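Local coordinates for putative exported protein (Bordetella parapertussis, PDB 3OCJ) that is of unknown function but probably acts as an S-adenosylmethionine-dependent methyltransferase, at residues Pro126-Tyr138 / Glu154-Leu168. Numbering follows the deposited sequence.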
ATOM      1  N   PRO A 126       2.210  -6.354   6.794  1.00 12.65           N
ATOM      2  CA  PRO A 126       2.810  -7.439   6.012  1.00 14.02           C
ATOM      3  C   PRO A 126       4.071  -6.932   5.332  1.00 14.40           C
ATOM      4  O   PRO A 126       4.078  -5.814   4.792  1.00 16.13           O
ATOM      5  CB  PRO A 126       1.730  -7.736   4.974  1.00 17.02           C
ATOM      6  CG  PRO A 126       1.085  -6.397   4.731  1.00 17.62           C
ATOM      7  CD  PRO A 126       1.139  -5.660   6.046  1.00 13.84           C
ATOM      8  N   CYS A 127       5.134  -7.722   5.375  1.00 13.12           N
ATOM      9  CA  CYS A 127       6.433  -7.215   4.958  1.00 14.34           C
ATOM     10  C   CYS A 127       6.609  -7.041   3.456  1.00 13.89           C
ATOM     11  O   CYS A 127       7.427  -6.227   3.021  1.00 14.74           O
ATOM     12  CB  CYS A 127       7.578  -8.061   5.527  1.00 12.90           C
ATOM     13  SG  CYS A 127       7.634  -9.757   4.931  1.00 14.77           S
ATOM     14  N   GLY A 128       5.844  -7.789   2.667  1.00 13.28           N
ATOM     15  CA  GLY A 128       6.064  -7.801   1.230  1.00 16.62           C
ATOM     16  C   GLY A 128       7.530  -8.082   0.944  1.00 18.27           C
ATOM     17  O   GLY A 128       8.140  -8.949   1.576  1.00 16.48           O
ATOM     18  N   TRP A 129       8.110  -7.345   0.001  1.00 17.62           N
ATOM     19  CA  TRP A 129       9.524  -7.518  -0.336  1.00 20.02           C
ATOM     20  C   TRP A 129      10.449  -6.706   0.574  1.00 21.93           C
ATOM     21  O   TRP A 129      11.661  -6.695   0.368  1.00 23.13           O
ATOM     22  CB  TRP A 129       9.789  -7.141  -1.799  1.00 18.15           C
ATOM     23  CG  TRP A 129       9.279  -8.149  -2.786  1.00 18.18           C
ATOM     24  CD1 TRP A 129       8.530  -9.254  -2.518  1.00 17.91           C
ATOM     25  CD2 TRP A 129       9.483  -8.138  -4.205  1.00 19.76           C
ATOM     26  NE1 TRP A 129       8.257  -9.940  -3.681  1.00 20.41           N
ATOM     27  CE2 TRP A 129       8.831  -9.272  -4.731  1.00 19.16           C
ATOM     28  CE3 TRP A 129      10.163  -7.285  -5.078  1.00 22.36           C
ATOM     29  CZ2 TRP A 129       8.836  -9.574  -6.093  1.00 22.33           C
ATOM     30  CZ3 TRP A 129      10.166  -7.586  -6.434  1.00 23.63           C
ATOM     31  CH2 TRP A 129       9.507  -8.723  -6.924  1.00 21.96           C
HETATM   32  N   MSE A 130       9.871  -6.020   1.560  1.00 17.22           N
HETATM   33  CA  MSE A 130      10.644  -5.254   2.554  1.00 16.96           C
HETATM   34  C   MSE A 130      11.396  -4.062   1.962  1.00 21.65           C
HETATM   35  O   MSE A 130      12.481  -3.698   2.428  1.00 21.73           O
HETATM   36  CB  MSE A 130      11.592  -6.180   3.329  1.00 20.96           C
HETATM   37  CG  MSE A 130      10.841  -7.164   4.211  1.00 22.37           C
HETATM   38 SE   MSE A 130      11.963  -8.441   5.146  0.61 30.72          SE
HETATM   39  CE  MSE A 130      13.232  -7.239   5.778  1.00 17.32           C
ATOM     40  N   SER A 131      10.790  -3.441   0.952  1.00 25.10           N
ATOM     41  CA  SER A 131      11.408  -2.353   0.198  1.00 31.60           C
ATOM     42  C   SER A 131      11.866  -1.209   1.095  1.00 25.64           C
ATOM     43  O   SER A 131      12.956  -0.655   0.922  1.00 24.37           O
ATOM     44  CB  SER A 131      10.422  -1.819  -0.845  1.00 34.57           C
ATOM     45  OG  SER A 131       9.685  -2.875  -1.447  1.00 32.71           O
ATOM     46  N   GLU A 132      11.023  -0.846   2.050  1.00 22.66           N
ATOM     47  CA  GLU A 132      11.319   0.290   2.908  1.00 19.70           C
ATOM     48  C   GLU A 132      12.473  -0.027   3.866  1.00 21.72           C
ATOM     49  O   GLU A 132      13.376   0.779   4.034  1.00 22.06           O
ATOM     50  CB  GLU A 132      10.061   0.785   3.644  1.00 26.46           C
ATOM     51  CG  GLU A 132       9.539  -0.107   4.763  1.00 27.21           C
ATOM     52  CD  GLU A 132       8.800  -1.347   4.273  1.00 37.73           C
ATOM     53  OE1 GLU A 132       8.843  -1.642   3.060  1.00 46.02           O
ATOM     54  OE2 GLU A 132       8.171  -2.029   5.114  1.00 29.45           O
ATOM     55  N   LEU A 133      12.471  -1.214   4.461  1.00 20.30           N
ATOM     56  CA  LEU A 133      13.532  -1.569   5.400  1.00 19.71           C
ATOM     57  C   LEU A 133      14.893  -1.755   4.723  1.00 21.50           C
ATOM     58  O   LEU A 133      15.930  -1.419   5.291  1.00 20.48           O
ATOM     59  CB  LEU A 133      13.160  -2.820   6.205  1.00 18.77           C
ATOM     60  CG  LEU A 133      11.922  -2.740   7.104  1.00 19.29           C
ATOM     61  CD1 LEU A 133      11.790  -4.027   7.910  1.00 20.41           C
ATOM     62  CD2 LEU A 133      11.980  -1.536   8.023  1.00 20.01           C
ATOM     63  N   LEU A 134      14.891  -2.281   3.504  1.00 19.66           N
ATOM     64  CA  LEU A 134      16.142  -2.516   2.790  1.00 21.21           C
ATOM     65  C   LEU A 134      16.719  -1.223   2.204  1.00 25.34           C
ATOM     66  O   LEU A 134      17.856  -1.197   1.745  1.00 29.86           O
ATOM     67  CB  LEU A 134      15.948  -3.568   1.696  1.00 21.36           C
ATOM     68  CG  LEU A 134      15.630  -4.987   2.180  1.00 20.04           C
ATOM     69  CD1 LEU A 134      15.224  -5.882   1.014  1.00 25.12           C
ATOM     70  CD2 LEU A 134      16.811  -5.594   2.935  1.00 23.98           C
ATOM     71  N   ALA A 135      15.935  -0.151   2.227  1.00 22.14           N
ATOM     72  CA  ALA A 135      16.391   1.134   1.695  1.00 21.93           C
ATOM     73  C   ALA A 135      17.025   2.032   2.755  1.00 23.37           C
ATOM     74  O   ALA A 135      17.593   3.070   2.424  1.00 25.75           O
ATOM     75  CB  ALA A 135      15.243   1.865   1.008  1.00 23.69           C
ATOM     76  N   LEU A 136      16.928   1.646   4.023  1.00 21.53           N
ATOM     77  CA  LEU A 136      17.415   2.504   5.103  1.00 16.98           C
ATOM     78  C   LEU A 136      18.938   2.512   5.205  1.00 20.07           C
ATOM     79  O   LEU A 136      19.619   1.635   4.664  1.00 23.82           O
ATOM     80  CB  LEU A 136      16.809   2.094   6.451  1.00 17.67           C
ATOM     81  CG  LEU A 136      15.285   2.036   6.543  1.00 18.77           C
ATOM     82  CD1 LEU A 136      14.837   1.579   7.924  1.00 19.46           C
ATOM     83  CD2 LEU A 136      14.669   3.376   6.191  1.00 20.40           C
ATOM     84  N   ASP A 137      19.464   3.519   5.896  1.00 18.46           N
ATOM     85  CA  ASP A 137      20.898   3.656   6.105  1.00 18.94           C
ATOM     86  C   ASP A 137      21.235   3.057   7.461  1.00 21.10           C
ATOM     87  O   ASP A 137      20.818   3.577   8.495  1.00 20.21           O
ATOM     88  CB  ASP A 137      21.274   5.145   6.051  1.00 22.19           C
ATOM     89  CG  ASP A 137      22.757   5.397   6.271  1.00 30.14           C
ATOM     90  OD1 ASP A 137      23.514   4.432   6.491  1.00 28.73           O
ATOM     91  OD2 ASP A 137      23.166   6.576   6.221  1.00 32.34           O
ATOM     92  N   TYR A 138      21.998   1.962   7.458  1.00 22.92           N
ATOM     93  CA  TYR A 138      22.336   1.258   8.692  1.00 21.56           C
ATOM     94  C   TYR A 138      23.751   1.550   9.200  1.00 25.16           C
ATOM     95  O   TYR A 138      24.206   0.924  10.152  1.00 25.13           O
ATOM     96  CB  TYR A 138      22.131  -0.254   8.512  1.00 20.27           C
ATOM     97  CG  TYR A 138      20.669  -0.605   8.311  1.00 18.94           C
ATOM     98  CD1 TYR A 138      19.809  -0.716   9.399  1.00 19.89           C
ATOM     99  CD2 TYR A 138      20.140  -0.804   7.037  1.00 18.62           C
ATOM    100  CE1 TYR A 138      18.459  -1.020   9.229  1.00 17.89           C
ATOM    101  CE2 TYR A 138      18.786  -1.102   6.853  1.00 17.64           C
ATOM    102  CZ  TYR A 138      17.953  -1.216   7.955  1.00 17.83           C
ATOM    103  OH  TYR A 138      16.616  -1.511   7.795  1.00 18.73           O
ATOM    104  N   GLU A 154       4.997 -16.046  -1.587  1.00 19.38           N
ATOM    105  CA  GLU A 154       5.686 -15.348  -2.668  1.00 18.96           C
ATOM    106  C   GLU A 154       6.290 -14.033  -2.189  1.00 22.18           C
ATOM    107  O   GLU A 154       7.323 -13.596  -2.698  1.00 22.64           O
ATOM    108  CB  GLU A 154       4.739 -15.080  -3.841  1.00 22.35           C
ATOM    109  CG  GLU A 154       4.365 -16.322  -4.620  1.00 29.33           C
ATOM    110  CD  GLU A 154       5.581 -17.026  -5.192  1.00 38.83           C
ATOM    111  OE1 GLU A 154       6.405 -16.356  -5.853  1.00 36.96           O
ATOM    112  OE2 GLU A 154       5.714 -18.249  -4.978  1.00 40.16           O
ATOM    113  N   ALA A 155       5.637 -13.393  -1.222  1.00 18.04           N
ATOM    114  CA  ALA A 155       6.177 -12.177  -0.630  1.00 17.57           C
ATOM    115  C   ALA A 155       7.489 -12.482   0.094  1.00 17.68           C
ATOM    116  O   ALA A 155       8.474 -11.756  -0.055  1.00 19.69           O
ATOM    117  CB  ALA A 155       5.164 -11.548   0.332  1.00 17.70           C
ATOM    118  N   LEU A 156       7.491 -13.553   0.879  1.00 17.00           N
ATOM    119  CA  LEU A 156       8.684 -13.921   1.638  1.00 18.85           C
ATOM    120  C   LEU A 156       9.835 -14.310   0.714  1.00 20.07           C
ATOM    121  O   LEU A 156      10.964 -13.882   0.919  1.00 20.30           O
ATOM    122  CB  LEU A 156       8.367 -15.037   2.629  1.00 17.74           C
ATOM    123  CG  LEU A 156       7.256 -14.649   3.605  1.00 17.54           C
ATOM    124  CD1 LEU A 156       7.008 -15.761   4.595  1.00 20.26           C
ATOM    125  CD2 LEU A 156       7.594 -13.338   4.347  1.00 18.38           C
ATOM    126  N   ASP A 157       9.540 -15.101  -0.314  1.00 22.03           N
ATOM    127  CA  ASP A 157      10.550 -15.463  -1.299  1.00 26.40           C
ATOM    128  C   ASP A 157      11.138 -14.219  -1.953  1.00 22.75           C
ATOM    129  O   ASP A 157      12.348 -14.133  -2.175  1.00 24.83           O
ATOM    130  CB  ASP A 157       9.965 -16.388  -2.370  1.00 25.90           C
ATOM    131  CG  ASP A 157       9.594 -17.754  -1.825  1.00 37.04           C
ATOM    132  OD1 ASP A 157       9.896 -18.030  -0.644  1.00 45.49           O
ATOM    133  OD2 ASP A 157       9.002 -18.557  -2.579  1.00 42.65           O
ATOM    134  N   GLY A 158      10.281 -13.253  -2.269  1.00 20.58           N
ATOM    135  CA  GLY A 158      10.738 -12.025  -2.893  1.00 20.53           C
ATOM    136  C   GLY A 158      11.574 -11.165  -1.963  1.00 21.08           C
ATOM    137  O   GLY A 158      12.518 -10.500  -2.398  1.00 23.24           O
ATOM    138  N   ALA A 159      11.223 -11.153  -0.682  1.00 19.80           N
ATOM    139  CA  ALA A 159      12.014 -10.407   0.295  1.00 17.47           C
ATOM    140  C   ALA A 159      13.419 -10.993   0.375  1.00 20.09           C
ATOM    141  O   ALA A 159      14.409 -10.261   0.368  1.00 22.66           O
ATOM    142  CB  ALA A 159      11.342 -10.421   1.662  1.00 18.49           C
ATOM    143  N   THR A 160      13.496 -12.315   0.433  1.00 20.54           N
ATOM    144  CA  THR A 160      14.788 -12.987   0.467  1.00 23.69           C
ATOM    145  C   THR A 160      15.613 -12.652  -0.770  1.00 25.26           C
ATOM    146  O   THR A 160      16.794 -12.320  -0.661  1.00 26.66           O
ATOM    147  CB  THR A 160      14.616 -14.493   0.596  1.00 27.97           C
ATOM    148  OG1 THR A 160      13.783 -14.977  -0.460  1.00 48.72           O
ATOM    149  CG2 THR A 160      13.972 -14.822   1.911  1.00 19.03           C
ATOM    150  N   ARG A 161      14.984 -12.719  -1.940  1.00 25.64           N
ATOM    151  CA  ARG A 161      15.677 -12.421  -3.193  1.00 26.22           C
ATOM    152  C   ARG A 161      16.157 -10.970  -3.269  1.00 28.49           C
ATOM    153  O   ARG A 161      17.258 -10.702  -3.750  1.00 32.16           O
ATOM    154  CB  ARG A 161      14.804 -12.758  -4.409  1.00 28.83           C
ATOM    155  CG  ARG A 161      14.500 -14.243  -4.570  1.00 36.22           C
ATOM    156  CD  ARG A 161      13.938 -14.565  -5.954  1.00 38.92           C
ATOM    157  NE  ARG A 161      12.719 -13.816  -6.257  1.00 48.07           N
ATOM    158  CZ  ARG A 161      11.488 -14.242  -5.986  1.00 53.43           C
ATOM    159  NH1 ARG A 161      11.301 -15.416  -5.399  1.00 57.79           N
ATOM    160  NH2 ARG A 161      10.440 -13.491  -6.303  1.00 48.84           N
ATOM    161  N   LEU A 162      15.335 -10.037  -2.794  1.00 24.32           N
ATOM    162  CA  LEU A 162      15.694  -8.626  -2.831  1.00 24.49           C
ATOM    163  C   LEU A 162      16.825  -8.327  -1.846  1.00 25.75           C
ATOM    164  O   LEU A 162      17.653  -7.453  -2.090  1.00 30.49           O
ATOM    165  CB  LEU A 162      14.472  -7.751  -2.529  1.00 24.96           C
ATOM    166  CG  LEU A 162      14.661  -6.238  -2.690  1.00 29.44           C
ATOM    167  CD1 LEU A 162      15.015  -5.900  -4.131  1.00 31.15           C
ATOM    168  CD2 LEU A 162      13.413  -5.474  -2.255  1.00 27.73           C
ATOM    169  N   ALA A 163      16.859  -9.070  -0.743  1.00 24.51           N
ATOM    170  CA  ALA A 163      17.842  -8.836   0.309  1.00 27.91           C
ATOM    171  C   ALA A 163      19.146  -9.594   0.077  1.00 27.74           C
ATOM    172  O   ALA A 163      20.120  -9.387   0.803  1.00 28.24           O
ATOM    173  CB  ALA A 163      17.256  -9.217   1.664  1.00 25.83           C
ATOM    174  N   ALA A 164      19.164 -10.464  -0.929  1.00 25.26           N
ATOM    175  CA  ALA A 164      20.263 -11.420  -1.106  1.00 31.47           C
ATOM    176  C   ALA A 164      21.669 -10.822  -1.061  1.00 39.70           C
ATOM    177  O   ALA A 164      22.591 -11.446  -0.525  1.00 38.06           O
ATOM    178  CB  ALA A 164      20.069 -12.242  -2.387  1.00 31.73           C
ATOM    179  N   GLY A 165      21.840  -9.630  -1.624  1.00 31.45           N
ATOM    180  CA  GLY A 165      23.153  -9.004  -1.667  1.00 35.50           C
ATOM    181  C   GLY A 165      23.303  -7.859  -0.682  1.00 38.91           C
ATOM    182  O   GLY A 165      24.305  -7.140  -0.684  1.00 40.98           O
ATOM    183  N   HIS A 166      22.296  -7.699   0.168  1.00 28.12           N
ATOM    184  CA  HIS A 166      22.233  -6.593   1.114  1.00 27.42           C
ATOM    185  C   HIS A 166      23.132  -6.847   2.323  1.00 27.24           C
ATOM    186  O   HIS A 166      23.388  -7.994   2.689  1.00 28.26           O
ATOM    187  CB  HIS A 166      20.781  -6.415   1.568  1.00 26.77           C
ATOM    188  CG  HIS A 166      20.502  -5.108   2.240  1.00 24.31           C
ATOM    189  ND1 HIS A 166      20.813  -4.866   3.560  1.00 23.73           N
ATOM    190  CD2 HIS A 166      19.917  -3.976   1.778  1.00 24.19           C
ATOM    191  CE1 HIS A 166      20.436  -3.643   3.883  1.00 27.70           C
ATOM    192  NE2 HIS A 166      19.895  -3.079   2.819  1.00 26.03           N
ATOM    193  N   ALA A 167      23.596  -5.767   2.944  1.00 29.45           N
ATOM    194  CA  ALA A 167      24.448  -5.852   4.128  1.00 27.88           C
ATOM    195  C   ALA A 167      23.777  -6.597   5.287  1.00 27.47           C
ATOM    196  O   ALA A 167      24.454  -7.258   6.086  1.00 27.47           O
ATOM    197  CB  ALA A 167      24.869  -4.455   4.569  1.00 33.59           C
ATOM    198  N   LEU A 168      22.453  -6.487   5.368  1.00 24.03           N
ATOM    199  CA  LEU A 168      21.688  -7.088   6.457  1.00 22.26           C
ATOM    200  C   LEU A 168      21.001  -8.396   6.069  1.00 22.07           C
ATOM    201  O   LEU A 168      20.085  -8.839   6.751  1.00 21.95           O
ATOM    202  CB  LEU A 168      20.653  -6.092   7.006  1.00 21.80           C
ATOM    203  CG  LEU A 168      21.161  -5.132   8.087  1.00 23.10           C
ATOM    204  CD1 LEU A 168      22.270  -4.224   7.558  1.00 23.69           C
ATOM    205  CD2 LEU A 168      20.014  -4.298   8.669  1.00 20.85           C
TER
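The type II' turn from C127 to M130, at G128 and W129, meets helix 153-163 backbone to backbone, W129 CA lying 3.9 Å from A159 CA. In this Rossmann-like methyltransferase fold, 126-138 is the loop and short helix after the first strand, 121-124, and helix 153-163 follows the next, 145-150; the first loop is where relatives bind S-adenosylmethionine, and here D150 at the end of the second strand accepts a hydrogen bond from G128 N. The W129 indole lays one face on the helix where G158 has no side chain: G158 CA sits 3.7 Å from the centroid of the five-membered ring, a CH-pi contact, while H72 of helix 68-76 also meets the indole. L162, its CG anti to the backbone N (chi1 -173°), turns CD2 toward W129 O and, at 3.8 Å, L134 CD1. The selenium SE of M130, a selenomethionine, packs on A159 CB, and C127 SG on L156 CD2. Farther along, H166, in the type I turn A163-H166, meets L134 twice: CD2 of L134 lies over the imidazole face, and L134 O accepts a bent hydrogen bond from H166 NE2 (3.0 Å, 135° at the hydrogen). L168 N donates in plane to H166 ND1, so both ring nitrogens are engaged and the ring's rotation is fixed. Y138, tethered through OH to L133 O, takes L168 CD2 almost centrally on one face, 3.5 Å from the ring centroid.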